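Local structure of dTDP-4-amino-4,6-dideoxyglucose formyltransferase (Shewanella sp. FDAARGOS_354, 6V2T) at residues B[36-41]-B[185-190]; B[136-141]-B[235-240]. The protein probably transfers a formyl group from a folate cofactor to the amino group of dTDP-4-amino-4,6-dideoxyglucose, a step linked to lipopolysaccharide O-antigen synthesis. All coordinates share one frame; numbering follows the deposited sequence.

Interaction 1 of 2, residues B[36-41]-B[185-190]; sequences VSFIQN and LLKDHL
With CG of F38 anti to its own backbone nitrogen (chi1 177°), the benzyl group swings out across the gap to helix 185-190, where L186 and K187 receive it. The backbone sets CB of L186 at the ring edge, and CG anti to the carbonyl carbon (chi1 -75°) turns the branch beyond it, ending in CD1, to the I39 side. The ring meets its partners with its edge, near its own plane, rather than with a face. CE1 lies 4.0 Å from CB of L186, and CZ comes to 3.7 Å from CG of K187. The extended lysine chain crosses the phenylalanine at about a right angle, so that its CE also comes to the ring edge, 4.0 Å from CZ of F38; the contact is therefore one of methylenes with a ring edge, while the chain carries the ammonium group onward at an exposed position. On the inner side, CG1 of I39 rests 4.0 Å from CD1 of L186.

Two helices of the formyltransferase domain are joined in this way. Helix 33-45 links the parallel strands 24-30 and 53-60 as the helical part of a beta-alpha-beta unit, and I39 leans on I28 and Y57 of those strands. Helix 171-194 runs beside it at 40° between the short segments, whose axes come no closer than 10.9 Å, a separation spanned by large side chains. L186 also touches L35 and L42, and L190 extends the apolar seam to L42 and V43. The chemistry passes from a buried isoleucine-leucine pair to a partly exposed ring edged by a lysine's hydrocarbon stem; with no polar bond joining the two segments, such a contact probably helps set the local spacing through the fit of side chains.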
# COMPACT_ATOMS: atom_id res chain seq x y z
N VAL B 36 -10.40 -21.23 14.80
CA VAL B 36 -10.78 -21.79 16.13
C VAL B 36 -12.12 -21.18 16.54
O VAL B 36 -13.09 -21.93 16.78
CB VAL B 36 -9.71 -21.51 17.20
CG1 VAL B 36 -10.22 -21.87 18.59
CG2 VAL B 36 -8.42 -22.26 16.92
N SER B 37 -12.15 -19.86 16.65
CA SER B 37 -13.35 -19.10 17.06
C SER B 37 -14.53 -19.52 16.16
O SER B 37 -15.60 -19.85 16.70
CB SER B 37 -13.09 -17.62 17.02
OG SER B 37 -14.29 -16.91 17.23
N PHE B 38 -14.34 -19.58 14.84
CA PHE B 38 -15.39 -20.01 13.88
C PHE B 38 -15.81 -21.46 14.14
O PHE B 38 -17.02 -21.74 14.11
CB PHE B 38 -14.90 -19.85 12.45
CG PHE B 38 -15.91 -20.33 11.44
CD1 PHE B 38 -15.79 -21.59 10.88
CD2 PHE B 38 -17.00 -19.54 11.11
CE1 PHE B 38 -16.72 -22.02 9.95
CE2 PHE B 38 -17.93 -19.99 10.20
CZ PHE B 38 -17.78 -21.22 9.62
N ILE B 39 -14.87 -22.36 14.43
CA ILE B 39 -15.19 -23.81 14.63
C ILE B 39 -15.96 -23.96 15.94
O ILE B 39 -17.01 -24.65 15.95
CB ILE B 39 -13.91 -24.68 14.60
CG1 ILE B 39 -13.33 -24.80 13.19
CG2 ILE B 39 -14.18 -26.04 15.22
CD1 ILE B 39 -11.94 -25.39 13.15
N GLN B 40 -15.50 -23.30 16.99
CA GLN B 40 -16.21 -23.28 18.31
C GLN B 40 -17.69 -22.92 18.12
O GLN B 40 -18.55 -23.67 18.61
CB GLN B 40 -15.48 -22.36 19.28
CG GLN B 40 -14.35 -23.09 19.97
CD GLN B 40 -13.48 -22.20 20.82
OE1 GLN B 40 -13.51 -20.98 20.70
NE2 GLN B 40 -12.66 -22.83 21.64
N ASN B 41 -17.96 -21.82 17.42
CA ASN B 41 -19.34 -21.38 17.10
C ASN B 41 -20.03 -22.47 16.27
O ASN B 41 -21.15 -22.85 16.62
CB ASN B 41 -19.35 -20.02 16.41
CG ASN B 41 -20.77 -19.53 16.25
OD1 ASN B 41 -21.47 -19.34 17.25
ND2 ASN B 41 -21.21 -19.40 15.01
N LEU B 185 -16.75 -24.59 3.58
CA LEU B 185 -16.51 -26.06 3.64
C LEU B 185 -16.82 -26.61 5.03
O LEU B 185 -17.46 -27.69 5.14
CB LEU B 185 -15.06 -26.38 3.25
CG LEU B 185 -14.74 -26.28 1.77
CD1 LEU B 185 -13.24 -26.39 1.55
CD2 LEU B 185 -15.46 -27.36 0.96
N LEU B 186 -16.37 -25.93 6.08
CA LEU B 186 -16.62 -26.41 7.45
C LEU B 186 -18.13 -26.38 7.76
O LEU B 186 -18.63 -27.33 8.37
CB LEU B 186 -15.78 -25.58 8.42
CG LEU B 186 -14.30 -25.96 8.39
CD1 LEU B 186 -13.45 -24.97 9.16
CD2 LEU B 186 -14.12 -27.36 8.96
N LYS B 187 -18.84 -25.33 7.38
CA LYS B 187 -20.32 -25.24 7.59
C LYS B 187 -20.97 -26.50 7.01
O LYS B 187 -21.69 -27.19 7.72
CB LYS B 187 -20.89 -24.00 6.91
CG LYS B 187 -20.55 -22.67 7.55
CD LYS B 187 -20.99 -21.50 6.68
CE LYS B 187 -20.92 -20.15 7.35
NZ LYS B 187 -21.48 -19.12 6.45
N ASP B 188 -20.66 -26.78 5.75
CA ASP B 188 -21.19 -27.92 4.98
C ASP B 188 -20.65 -29.28 5.47
O ASP B 188 -21.38 -30.26 5.29
CB ASP B 188 -20.93 -27.72 3.49
CG ASP B 188 -21.73 -26.58 2.88
OD1 ASP B 188 -21.51 -26.26 1.68
OD2 ASP B 188 -22.56 -26.02 3.60
N HIS B 189 -19.45 -29.38 6.06
CA HIS B 189 -18.75 -30.69 6.18
C HIS B 189 -18.10 -30.96 7.53
O HIS B 189 -17.51 -32.04 7.66
CB HIS B 189 -17.70 -30.85 5.08
CG HIS B 189 -18.30 -30.87 3.72
ND1 HIS B 189 -19.35 -31.71 3.41
CD2 HIS B 189 -18.04 -30.17 2.60
CE1 HIS B 189 -19.68 -31.54 2.14
NE2 HIS B 189 -18.88 -30.61 1.62
N LEU B 190 -18.22 -30.10 8.54
CA LEU B 190 -17.56 -30.41 9.83
C LEU B 190 -18.15 -31.73 10.37
O LEU B 190 -17.37 -32.60 10.72
CB LEU B 190 -17.70 -29.27 10.83
CG LEU B 190 -17.13 -29.57 12.22
CD1 LEU B 190 -15.63 -29.80 12.14
CD2 LEU B 190 -17.45 -28.46 13.21

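Interaction 2 of 2, residues B[136-141]-B[235-240]. With EDO (1,2-ethanediol), chain I.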
# COMPACT_ATOMS: atom_id res chain seq x y z
N ILE B 136 1.86 -15.73 -8.45
CA ILE B 136 3.04 -15.74 -9.33
C ILE B 136 2.96 -16.87 -10.36
O ILE B 136 3.18 -16.56 -11.54
CB ILE B 136 4.31 -15.85 -8.50
CG1 ILE B 136 4.48 -14.63 -7.58
CG2 ILE B 136 5.51 -16.03 -9.40
CD1 ILE B 136 5.47 -14.88 -6.47
N ASN B 137 2.70 -18.12 -9.94
CA ASN B 137 2.89 -19.28 -10.88
C ASN B 137 1.56 -19.70 -11.52
O ASN B 137 1.57 -20.67 -12.24
CB ASN B 137 3.63 -20.44 -10.23
CG ASN B 137 2.90 -21.12 -9.09
OD1 ASN B 137 1.66 -21.14 -9.00
ND2 ASN B 137 3.69 -21.73 -8.23
N LYS B 138 0.44 -19.06 -11.17
CA LYS B 138 -0.88 -19.21 -11.82
C LYS B 138 -1.48 -20.60 -11.60
O LYS B 138 -2.58 -20.83 -12.13
CB LYS B 138 -0.75 -18.91 -13.33
CG LYS B 138 -0.03 -17.61 -13.66
CD LYS B 138 -0.58 -16.38 -12.93
CE LYS B 138 0.27 -15.13 -13.11
NZ LYS B 138 -0.35 -13.97 -12.42
N LYS B 139 -0.86 -21.44 -10.77
CA LYS B 139 -1.50 -22.67 -10.27
C LYS B 139 -2.76 -22.32 -9.47
O LYS B 139 -2.87 -21.25 -8.88
CB LYS B 139 -0.49 -23.49 -9.48
CG LYS B 139 0.66 -24.08 -10.30
CD LYS B 139 1.61 -24.84 -9.45
CE LYS B 139 2.90 -25.26 -10.11
NZ LYS B 139 2.63 -26.12 -11.28
N PRO B 140 -3.77 -23.21 -9.43
CA PRO B 140 -4.96 -22.97 -8.63
C PRO B 140 -4.70 -22.82 -7.13
O PRO B 140 -3.76 -23.37 -6.60
CB PRO B 140 -5.83 -24.23 -8.83
CG PRO B 140 -5.25 -24.95 -10.02
CD PRO B 140 -3.81 -24.50 -10.14
N VAL B 141 -5.64 -22.19 -6.45
CA VAL B 141 -5.61 -22.08 -4.96
C VAL B 141 -7.05 -22.23 -4.49
O VAL B 141 -7.99 -22.15 -5.32
CB VAL B 141 -4.99 -20.74 -4.52
CG1 VAL B 141 -5.97 -19.59 -4.64
CG2 VAL B 141 -4.40 -20.80 -3.10
N LEU B 235 4.75 -10.20 -8.83
CA LEU B 235 5.66 -10.56 -7.70
C LEU B 235 5.35 -9.69 -6.48
O LEU B 235 5.24 -10.26 -5.34
CB LEU B 235 7.10 -10.35 -8.15
CG LEU B 235 8.17 -10.46 -7.06
CD1 LEU B 235 8.13 -11.83 -6.44
CD2 LEU B 235 9.57 -10.18 -7.65
N LEU B 236 5.29 -8.36 -6.66
CA LEU B 236 5.11 -7.42 -5.51
C LEU B 236 3.69 -7.58 -4.92
O LEU B 236 3.56 -7.57 -3.69
CB LEU B 236 5.39 -5.99 -5.95
CG LEU B 236 6.82 -5.71 -6.41
CD1 LEU B 236 6.95 -4.28 -6.88
CD2 LEU B 236 7.83 -6.03 -5.31
N ARG B 237 2.66 -7.78 -5.75
CA ARG B 237 1.28 -8.01 -5.20
C ARG B 237 1.22 -9.35 -4.47
O ARG B 237 0.56 -9.39 -3.37
CB ARG B 237 0.19 -7.79 -6.26
CG ARG B 237 -0.05 -8.96 -7.21
CD ARG B 237 -0.99 -8.46 -8.30
NE ARG B 237 -1.07 -9.38 -9.42
CZ ARG B 237 -1.91 -10.40 -9.54
NH1 ARG B 237 -2.80 -10.71 -8.61
NH2 ARG B 237 -1.84 -11.14 -10.63
N ALA B 238 1.94 -10.39 -4.93
CA ALA B 238 2.00 -11.72 -4.29
C ALA B 238 2.60 -11.58 -2.89
O ALA B 238 2.22 -12.33 -2.01
CB ALA B 238 2.85 -12.69 -5.10
N LEU B 239 3.55 -10.66 -2.73
CA LEU B 239 4.37 -10.48 -1.50
C LEU B 239 3.77 -9.37 -0.61
O LEU B 239 4.34 -9.07 0.45
CB LEU B 239 5.80 -10.17 -1.94
CG LEU B 239 6.53 -11.35 -2.56
CD1 LEU B 239 7.96 -10.98 -2.93
CD2 LEU B 239 6.54 -12.58 -1.66
N SER B 240 2.63 -8.83 -0.99
CA SER B 240 1.93 -7.76 -0.25
C SER B 240 0.76 -8.35 0.51
O SER B 240 -0.14 -8.96 -0.10
CB SER B 240 1.52 -6.65 -1.16
OG SER B 240 2.68 -6.14 -1.79
C1 EDO I . -4.34 -13.51 -11.84
O1 EDO I . -3.18 -13.59 -11.02
C2 EDO I . -4.08 -14.26 -13.09
O2 EDO I . -2.83 -13.86 -13.66
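I136 is pushed firmly against A238: its CG1 stands only 3.5 Å from the alanine CB, and CD1 curls over the same methyl at 3.7 Å, consistent with a small side chain facing I136. The backbones come nearest at the CA atoms of I136 and L235, 6.0 Å apart. L235 is a looser neighbour, lying alongside the isoleucine and pointing the same way, its CD1 4.0 Å from CD1 of I136. I135, one residue earlier, touches both A238 and R237 and so reaches from the packed part to the polar one.

The joint sits between the formyltransferase domain and the C-terminal dimerization domain, whose helix 229-238 also meets the second subunit, L236 packing on I233 of that chain. Helix 130-137 ends here in an Asx turn: OD1 of N137 accepts a hydrogen bond from the backbone N of K139 at 3.1 Å, while K138 takes a positive phi (67°).

Beyond the turn lies the polar side, where K138 is exposed while R237 stays buried. The lysine chain is bent at chi2 (-51°), which brings NZ to 3.7 Å from NH2 of R237. D234 reconciles the two cations, one carboxylate oxygen pairing with the lysine NZ and the other with NE of R237. NH1 of the arginine is held by the carbonyl of D169. A 1,2-ethanediol, probably from the crystallisation liquor, also bridges the two side chains: NH2 of R237 donates in the guanidinium plane to its O1 at 2.8 Å, and NZ of K138 reaches its O2, also at 2.8 Å.

The two contacts lie on opposite sides of the chain's centre, 27 Å apart between centres and about 10 Å at their nearest atoms, and their segments alternate along the sequence. Helix 171-194 connects them: its S171 shares a backbone hydrogen bond with R237 of interaction 2, Y175 lines the sugar-nucleotide pocket, and L186 belongs to interaction 1. The bound dTDP-sugar lies about 11 Å from the side chain of I39 and about 9 Å from that of A238. Interaction 2 comes closer to the site through its chain, since L239 bonds to N246 and S240 precedes H241, both pocket residues; R237 is also about 7 Å from the sodium ion.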